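Local coordinates for protein putative cytochrome P450 YjiB (PDB 4RM4) that probably acts as a heme-dependent monooxygenase, inserting an oxygen atom from molecular oxygen into organic substrates, as members of the cytochrome P450 family do, at residues Gln113-Gln124 against Ile361-Phe370; Val143-Pro151 against Pro206-Leu214. All blocks are in the same frame, centred on the assembly; numbering follows the deposited sequence.

Contact 1 of 2, residues Gln113-Gln124 against Ile361-Phe370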
# COMPACT_ATOMS: atom_id res chain seq x y z
N GLN A 113 10.26 -5.05 15.05
CA GLN A 113 11.22 -6.15 15.03
C GLN A 113 10.75 -7.32 15.89
O GLN A 113 10.83 -8.48 15.49
CB GLN A 113 12.61 -5.68 15.48
CG GLN A 113 13.71 -6.75 15.35
CD GLN A 113 13.97 -7.17 13.91
OE1 GLN A 113 14.46 -6.38 13.11
NE2 GLN A 113 13.66 -8.42 13.59
N GLU A 114 10.24 -7.00 17.08
CA GLU A 114 9.77 -8.03 17.99
C GLU A 114 8.58 -8.78 17.40
O GLU A 114 8.51 -10.00 17.47
CB GLU A 114 9.44 -7.41 19.35
CG GLU A 114 10.65 -6.79 20.03
CD GLU A 114 10.30 -5.91 21.23
OE1 GLU A 114 9.11 -5.59 21.41
OE2 GLU A 114 11.22 -5.55 21.99
N ILE A 115 7.66 -8.04 16.80
CA ILE A 115 6.51 -8.65 16.14
C ILE A 115 6.95 -9.59 15.01
O ILE A 115 6.44 -10.70 14.85
CB ILE A 115 5.59 -7.57 15.54
CG1 ILE A 115 4.91 -6.77 16.65
CG2 ILE A 115 4.57 -8.20 14.65
CD1 ILE A 115 4.31 -5.46 16.16
N THR A 116 7.89 -9.11 14.21
CA THR A 116 8.41 -9.89 13.10
C THR A 116 9.02 -11.18 13.62
O THR A 116 8.72 -12.27 13.12
CB THR A 116 9.48 -9.09 12.31
OG1 THR A 116 8.86 -7.92 11.74
CG2 THR A 116 10.05 -9.94 11.20
N ASP A 117 9.87 -11.08 14.63
CA ASP A 117 10.54 -12.26 15.16
C ASP A 117 9.53 -13.27 15.71
O ASP A 117 9.72 -14.47 15.58
CB ASP A 117 11.58 -11.90 16.22
CG ASP A 117 12.73 -11.09 15.65
OD1 ASP A 117 12.90 -11.10 14.41
OD2 ASP A 117 13.46 -10.45 16.43
N GLU A 118 8.46 -12.77 16.32
CA GLU A 118 7.43 -13.64 16.89
C GLU A 118 6.65 -14.41 15.83
O GLU A 118 6.32 -15.58 16.01
CB GLU A 118 6.48 -12.85 17.79
CG GLU A 118 7.17 -12.24 18.99
CD GLU A 118 6.19 -11.74 20.04
OE1 GLU A 118 4.96 -11.90 19.84
OE2 GLU A 118 6.65 -11.18 21.06
N LEU A 119 6.36 -13.74 14.71
CA LEU A 119 5.69 -14.40 13.59
C LEU A 119 6.56 -15.52 13.06
O LEU A 119 6.09 -16.64 12.86
CB LEU A 119 5.40 -13.39 12.47
CG LEU A 119 4.22 -12.47 12.73
CD1 LEU A 119 4.19 -11.32 11.72
CD2 LEU A 119 2.93 -13.26 12.70
N ILE A 120 7.82 -15.21 12.82
CA ILE A 120 8.76 -16.17 12.26
C ILE A 120 8.90 -17.42 13.15
O ILE A 120 8.92 -18.55 12.65
CB ILE A 120 10.13 -15.53 11.99
CG1 ILE A 120 9.99 -14.46 10.90
CG2 ILE A 120 11.15 -16.59 11.59
CD1 ILE A 120 11.27 -13.72 10.54
N GLN A 121 8.97 -17.21 14.46
CA GLN A 121 9.10 -18.30 15.42
C GLN A 121 8.05 -19.38 15.23
O GLN A 121 8.33 -20.57 15.42
CB GLN A 121 9.06 -17.77 16.86
CG GLN A 121 10.41 -17.29 17.39
CD GLN A 121 10.28 -16.49 18.68
OE1 GLN A 121 9.22 -15.93 18.98
NE2 GLN A 121 11.37 -16.41 19.44
N LYS A 122 6.84 -18.98 14.84
CA LYS A 122 5.74 -19.92 14.65
C LYS A 122 5.97 -20.90 13.50
O LYS A 122 5.47 -22.02 13.54
CB LYS A 122 4.41 -19.17 14.45
CG LYS A 122 3.95 -18.35 15.64
CD LYS A 122 2.53 -17.82 15.42
CE LYS A 122 2.09 -16.87 16.53
NZ LYS A 122 2.00 -17.55 17.85
N PHE A 123 6.72 -20.48 12.47
CA PHE A 123 6.96 -21.38 11.33
C PHE A 123 8.44 -21.69 11.08
O PHE A 123 8.79 -22.26 10.04
CB PHE A 123 6.26 -20.88 10.06
CG PHE A 123 6.69 -19.51 9.59
CD1 PHE A 123 7.68 -19.37 8.63
CD2 PHE A 123 6.08 -18.37 10.09
CE1 PHE A 123 8.06 -18.12 8.18
CE2 PHE A 123 6.47 -17.11 9.65
CZ PHE A 123 7.46 -16.99 8.70
N GLN A 124 9.28 -21.35 12.05
CA GLN A 124 10.73 -21.50 11.97
C GLN A 124 11.23 -22.92 11.70
O GLN A 124 12.33 -23.12 11.18
CB GLN A 124 11.37 -20.96 13.25
CG GLN A 124 12.87 -21.18 13.36
CD GLN A 124 13.67 -20.11 12.64
OE1 GLN A 124 13.91 -19.03 13.18
NE2 GLN A 124 14.10 -20.40 11.41
N ILE A 361 12.47 -4.55 7.70
CA ILE A 361 12.52 -5.46 8.84
C ILE A 361 11.96 -6.85 8.51
O ILE A 361 12.61 -7.87 8.78
CB ILE A 361 11.79 -4.87 10.05
CG1 ILE A 361 12.68 -3.79 10.68
CG2 ILE A 361 11.43 -5.98 11.04
CD1 ILE A 361 12.10 -3.15 11.91
N ALA A 362 10.79 -6.89 7.90
CA ALA A 362 10.22 -8.16 7.48
C ALA A 362 11.16 -8.94 6.57
O ALA A 362 11.42 -10.12 6.81
CB ALA A 362 8.88 -7.96 6.83
N LEU A 363 11.69 -8.30 5.53
CA LEU A 363 12.51 -9.03 4.56
C LEU A 363 13.85 -9.44 5.15
O LEU A 363 14.28 -10.59 5.01
CB LEU A 363 12.74 -8.21 3.30
CG LEU A 363 11.43 -7.87 2.58
CD1 LEU A 363 11.66 -6.83 1.51
CD2 LEU A 363 10.79 -9.14 2.01
N THR A 364 14.53 -8.51 5.81
CA THR A 364 15.83 -8.85 6.37
C THR A 364 15.67 -10.00 7.37
O THR A 364 16.47 -10.94 7.38
CB THR A 364 16.54 -7.63 6.99
OG1 THR A 364 17.85 -8.01 7.44
CG2 THR A 364 15.76 -7.11 8.15
N SER A 365 14.61 -9.95 8.17
CA SER A 365 14.38 -10.95 9.20
C SER A 365 14.05 -12.32 8.62
O SER A 365 14.54 -13.35 9.10
CB SER A 365 13.27 -10.52 10.15
OG SER A 365 13.60 -9.30 10.80
N LEU A 366 13.21 -12.33 7.59
CA LEU A 366 12.88 -13.59 6.93
C LEU A 366 14.14 -14.22 6.33
O LEU A 366 14.41 -15.41 6.55
CB LEU A 366 11.84 -13.34 5.84
CG LEU A 366 11.06 -14.53 5.30
CD1 LEU A 366 10.29 -15.22 6.43
CD2 LEU A 366 10.11 -14.08 4.20
N ILE A 367 14.91 -13.44 5.58
CA ILE A 367 16.05 -13.98 4.87
C ILE A 367 17.15 -14.46 5.83
O ILE A 367 17.87 -15.41 5.52
CB ILE A 367 16.61 -12.98 3.82
CG1 ILE A 367 15.53 -12.62 2.80
CG2 ILE A 367 17.81 -13.58 3.09
CD1 ILE A 367 15.98 -11.64 1.72
N SER A 368 17.25 -13.81 6.98
CA SER A 368 18.21 -14.21 8.01
C SER A 368 17.82 -15.55 8.65
O SER A 368 18.68 -16.37 8.99
CB SER A 368 18.30 -13.12 9.09
OG SER A 368 19.29 -13.42 10.06
N ALA A 369 16.52 -15.77 8.81
CA ALA A 369 16.04 -16.98 9.47
C ALA A 369 16.16 -18.22 8.60
O ALA A 369 16.20 -19.34 9.11
CB ALA A 369 14.59 -16.81 9.93
N PHE A 370 16.22 -18.02 7.28
CA PHE A 370 16.20 -19.14 6.35
C PHE A 370 17.37 -19.12 5.38
O PHE A 370 17.51 -18.19 4.58
CB PHE A 370 14.86 -19.18 5.60
CG PHE A 370 13.69 -19.43 6.50
CD1 PHE A 370 13.47 -20.69 7.04
CD2 PHE A 370 12.82 -18.40 6.84
CE1 PHE A 370 12.40 -20.93 7.88
CE2 PHE A 370 11.75 -18.63 7.70
CZ PHE A 370 11.54 -19.90 8.22
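Ser365 is the knob of this helix pair, seated in a hole formed by Gln113, Thr116, Asp117 and Ile120. Its CB presses on Thr116 CG2 at 3.4 Å, closer than carbon atoms usually pack, while Ile120 CD1 lies over the Ser365 backbone, 3.6 Å from its O atom. The hydroxyl lies beside its own backbone N (chi1 -61°), which lets OG donate back to Ile361 O one turn earlier, at 2.7 Å, and accept from Gln113 NE2. That carbonyl therefore takes two donors, OG and the Ser365 amide, from opposite faces. Thr116 OG1, held within its own helix by Ile112 O, also rests against the CG2 methyl of Ile361. The pairing belongs to the four-helix core of the P450 fold: helix 102-123 corresponds to helix D and helix 352-369 to helix L, with helices E (138-147) and I (226-257) packed alongside; segments 113-123 and 361-369 run in the same general direction, 38° apart. Further along, Ile120 CG2 touches Ala369 CB, and Leu366 CD1 reaches the edge of the Phe123 ring at CZ, 4.0 Å away. Phe123 and Phe370 meet rim to rim, their planes nearly parallel, and Phe129 touches both rings. The solvent side is looser and relies on amides. Gln113 bends at chi2 so that NE2 bridges Ser365 OG and Asp117 OD1, both 2.9 Å away and near the amide plane. An alanine in place of Gln113 would probably leave the Ser365 hydroxyl without its donor and Asp117 OD1 without this partner, opening a gap beside Ile361. At the far end the exposed Gln124 sends NE2 to Ala369 O over a long 3.3 Å, approaching from above the carbonyl plane.

Contact 2 of 2, residues Val143-Pro151 against Pro206-Leu214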
# COMPACT_ATOMS: atom_id res chain seq x y z
N VAL A 143 1.20 -4.65 13.51
CA VAL A 143 1.95 -3.42 13.65
C VAL A 143 1.04 -2.20 13.81
O VAL A 143 1.25 -1.39 14.70
CB VAL A 143 2.92 -3.20 12.46
CG1 VAL A 143 3.52 -1.80 12.51
CG2 VAL A 143 4.03 -4.26 12.49
N ILE A 144 0.04 -2.08 12.95
CA ILE A 144 -0.80 -0.88 12.96
C ILE A 144 -1.70 -0.85 14.20
O ILE A 144 -2.04 0.21 14.74
CB ILE A 144 -1.65 -0.75 11.67
CG1 ILE A 144 -2.11 0.70 11.49
CG2 ILE A 144 -2.82 -1.73 11.67
CD1 ILE A 144 -0.96 1.69 11.27
N SER A 145 -2.10 -2.03 14.66
CA SER A 145 -2.93 -2.05 15.86
C SER A 145 -2.14 -1.49 17.04
O SER A 145 -2.67 -0.71 17.83
CB SER A 145 -3.44 -3.47 16.16
OG SER A 145 -2.43 -4.24 16.79
N GLU A 146 -0.88 -1.88 17.15
CA GLU A 146 -0.02 -1.38 18.24
C GLU A 146 0.32 0.09 18.06
O GLU A 146 0.40 0.85 19.03
CB GLU A 146 1.24 -2.23 18.38
CG GLU A 146 0.98 -3.69 18.76
CD GLU A 146 2.20 -4.38 19.35
OE1 GLU A 146 3.20 -3.69 19.63
OE2 GLU A 146 2.14 -5.61 19.55
N LEU A 147 0.50 0.49 16.81
CA LEU A 147 0.74 1.90 16.52
C LEU A 147 -0.51 2.75 16.70
O LEU A 147 -0.41 3.96 16.91
CB LEU A 147 1.27 2.06 15.09
CG LEU A 147 2.78 2.13 14.96
CD1 LEU A 147 3.30 3.34 15.71
CD2 LEU A 147 3.43 0.83 15.48
N LEU A 148 -1.69 2.13 16.63
CA LEU A 148 -2.95 2.84 16.88
C LEU A 148 -3.42 2.70 18.32
O LEU A 148 -4.54 3.12 18.66
CB LEU A 148 -4.06 2.35 15.96
CG LEU A 148 -4.02 2.96 14.56
CD1 LEU A 148 -5.00 2.24 13.65
CD2 LEU A 148 -4.36 4.44 14.65
N GLY A 149 -2.59 2.10 19.16
CA GLY A 149 -2.89 2.00 20.58
C GLY A 149 -4.05 1.07 20.91
O GLY A 149 -4.71 1.23 21.94
N VAL A 150 -4.30 0.10 20.04
CA VAL A 150 -5.33 -0.90 20.30
C VAL A 150 -4.92 -1.71 21.53
O VAL A 150 -3.84 -2.30 21.55
CB VAL A 150 -5.50 -1.84 19.10
CG1 VAL A 150 -6.46 -2.96 19.44
CG2 VAL A 150 -5.99 -1.07 17.89
N PRO A 151 -5.75 -1.70 22.58
CA PRO A 151 -5.36 -2.46 23.77
C PRO A 151 -5.18 -3.93 23.43
O PRO A 151 -5.96 -4.49 22.66
CB PRO A 151 -6.54 -2.25 24.72
CG PRO A 151 -7.69 -1.95 23.84
CD PRO A 151 -7.12 -1.16 22.69
N PRO A 206 -2.17 9.25 27.69
CA PRO A 206 -1.42 9.19 26.43
C PRO A 206 -0.22 8.26 26.52
O PRO A 206 0.38 8.13 27.59
CB PRO A 206 -0.96 10.63 26.23
CG PRO A 206 -1.01 11.24 27.60
CD PRO A 206 -2.19 10.61 28.24
N GLU A 207 0.09 7.61 25.41
CA GLU A 207 1.30 6.81 25.26
C GLU A 207 1.96 7.24 23.94
O GLU A 207 1.74 8.35 23.49
CB GLU A 207 0.94 5.33 25.17
CG GLU A 207 0.13 4.81 26.35
CD GLU A 207 0.86 4.91 27.68
OE1 GLU A 207 2.07 5.24 27.67
OE2 GLU A 207 0.23 4.66 28.72
N GLN A 208 2.75 6.35 23.33
CA GLN A 208 3.62 6.71 22.21
C GLN A 208 3.02 6.36 20.85
O GLN A 208 3.74 6.24 19.86
CB GLN A 208 4.97 6.02 22.35
CG GLN A 208 5.63 6.30 23.67
CD GLN A 208 5.72 7.79 23.97
OE1 GLN A 208 5.44 8.23 25.08
NE2 GLN A 208 6.13 8.57 22.96
N ASP A 209 1.72 6.17 20.83
CA ASP A 209 1.04 5.72 19.64
C ASP A 209 0.54 6.92 18.84
O ASP A 209 0.55 8.05 19.32
CB ASP A 209 -0.14 4.85 20.03
CG ASP A 209 -1.10 5.58 20.95
OD1 ASP A 209 -2.07 6.18 20.45
OD2 ASP A 209 -0.86 5.56 22.17
N ILE A 210 0.10 6.66 17.61
CA ILE A 210 -0.37 7.70 16.71
C ILE A 210 -1.56 8.48 17.29
O ILE A 210 -1.64 9.69 17.14
CB ILE A 210 -0.83 7.07 15.37
CG1 ILE A 210 0.39 6.65 14.53
CG2 ILE A 210 -1.73 8.03 14.57
CD1 ILE A 210 0.04 5.87 13.27
N ILE A 211 -2.48 7.78 17.94
CA ILE A 211 -3.67 8.42 18.49
C ILE A 211 -3.30 9.40 19.61
O ILE A 211 -3.81 10.52 19.66
CB ILE A 211 -4.76 7.40 18.91
CG1 ILE A 211 -5.46 6.86 17.66
CG2 ILE A 211 -5.82 8.07 19.80
CD1 ILE A 211 -6.38 5.67 17.91
N SER A 212 -2.41 8.98 20.50
CA SER A 212 -1.88 9.87 21.53
C SER A 212 -1.29 11.12 20.91
O SER A 212 -1.55 12.25 21.35
CB SER A 212 -0.80 9.16 22.36
OG SER A 212 -1.35 8.08 23.11
N ILE A 213 -0.48 10.93 19.88
CA ILE A 213 0.19 12.04 19.21
C ILE A 213 -0.81 13.05 18.64
O ILE A 213 -0.63 14.25 18.79
CB ILE A 213 1.14 11.51 18.11
CG1 ILE A 213 2.29 10.74 18.75
CG2 ILE A 213 1.69 12.66 17.28
CD1 ILE A 213 3.15 9.98 17.74
N LEU A 214 -1.88 12.56 18.02
CA LEU A 214 -2.84 13.44 17.37
C LEU A 214 -3.88 14.03 18.34
O LEU A 214 -4.62 14.94 17.96
CB LEU A 214 -3.51 12.73 16.19
CG LEU A 214 -2.50 12.34 15.10
CD1 LEU A 214 -3.14 11.48 14.03
CD2 LEU A 214 -1.84 13.56 14.49
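Two helix ends meet here, the C terminus of helix 138-147 and the N terminus of helix 210-215, in a buried contact on the side of the P450 fold where helices E and H adjoin. One backbone bond joins them: Ile210 N, in the first turn of its helix, donates to Leu147 O at 2.8 Å, almost in line with the carbonyl (C=O...N 173°). Each end is also closed by its own motif. Helix 138-147 stops in a Schellman motif, with Val150 N bonded to Ser145 O, Gly149 N weakly to Glu146 O, and Gly149 at positive phi as the C' residue. Asp209 is the N-cap of the other helix. Its carboxylate carbon sits between backbone N and carbonyl carbon (chi1 57°), an orientation that brings OD1 to Ser212 N at 2.8 Å, while Ser212 OG donates to OD2; both reach the carboxylate from above its plane. Asp209 CB meanwhile lies 3.3 Å from Leu147 O and packs against Gly149. Side chains pack beside the bond: Leu148 CD2 crosses obliquely to Ile211 CG1 at 4.0 Å, and Ile211 CD1 lies against Leu148 O at 3.2 Å. One turn back along helix 138-147, Ile144 touches the heme and packs on Leu237 and Asn241 of helix 226-257.

In the fold
From the N terminus, the chain first lays down 113-124, the opening half of contact 1, at the end of helix 102-123. It then reaches helix 138-147, whose end, 143-151, opens contact 2, makes helices 155-165 and 177-204, and returns at 206-214 to close it, a loop made largely of helix. Helix 226-257 and Cys349, the probable axial heme ligand, follow before 361-370 closes the longer loop of contact 1, so contact 2 lies wholly within it and the two do not cross. Their centres are about 23 Å apart, yet they touch where Ile115 CD1 packs on Val143 CG2. Helix 102-123 is joined to both helix 352-369 and helix 138-147, which continues the packing to helix 210-215.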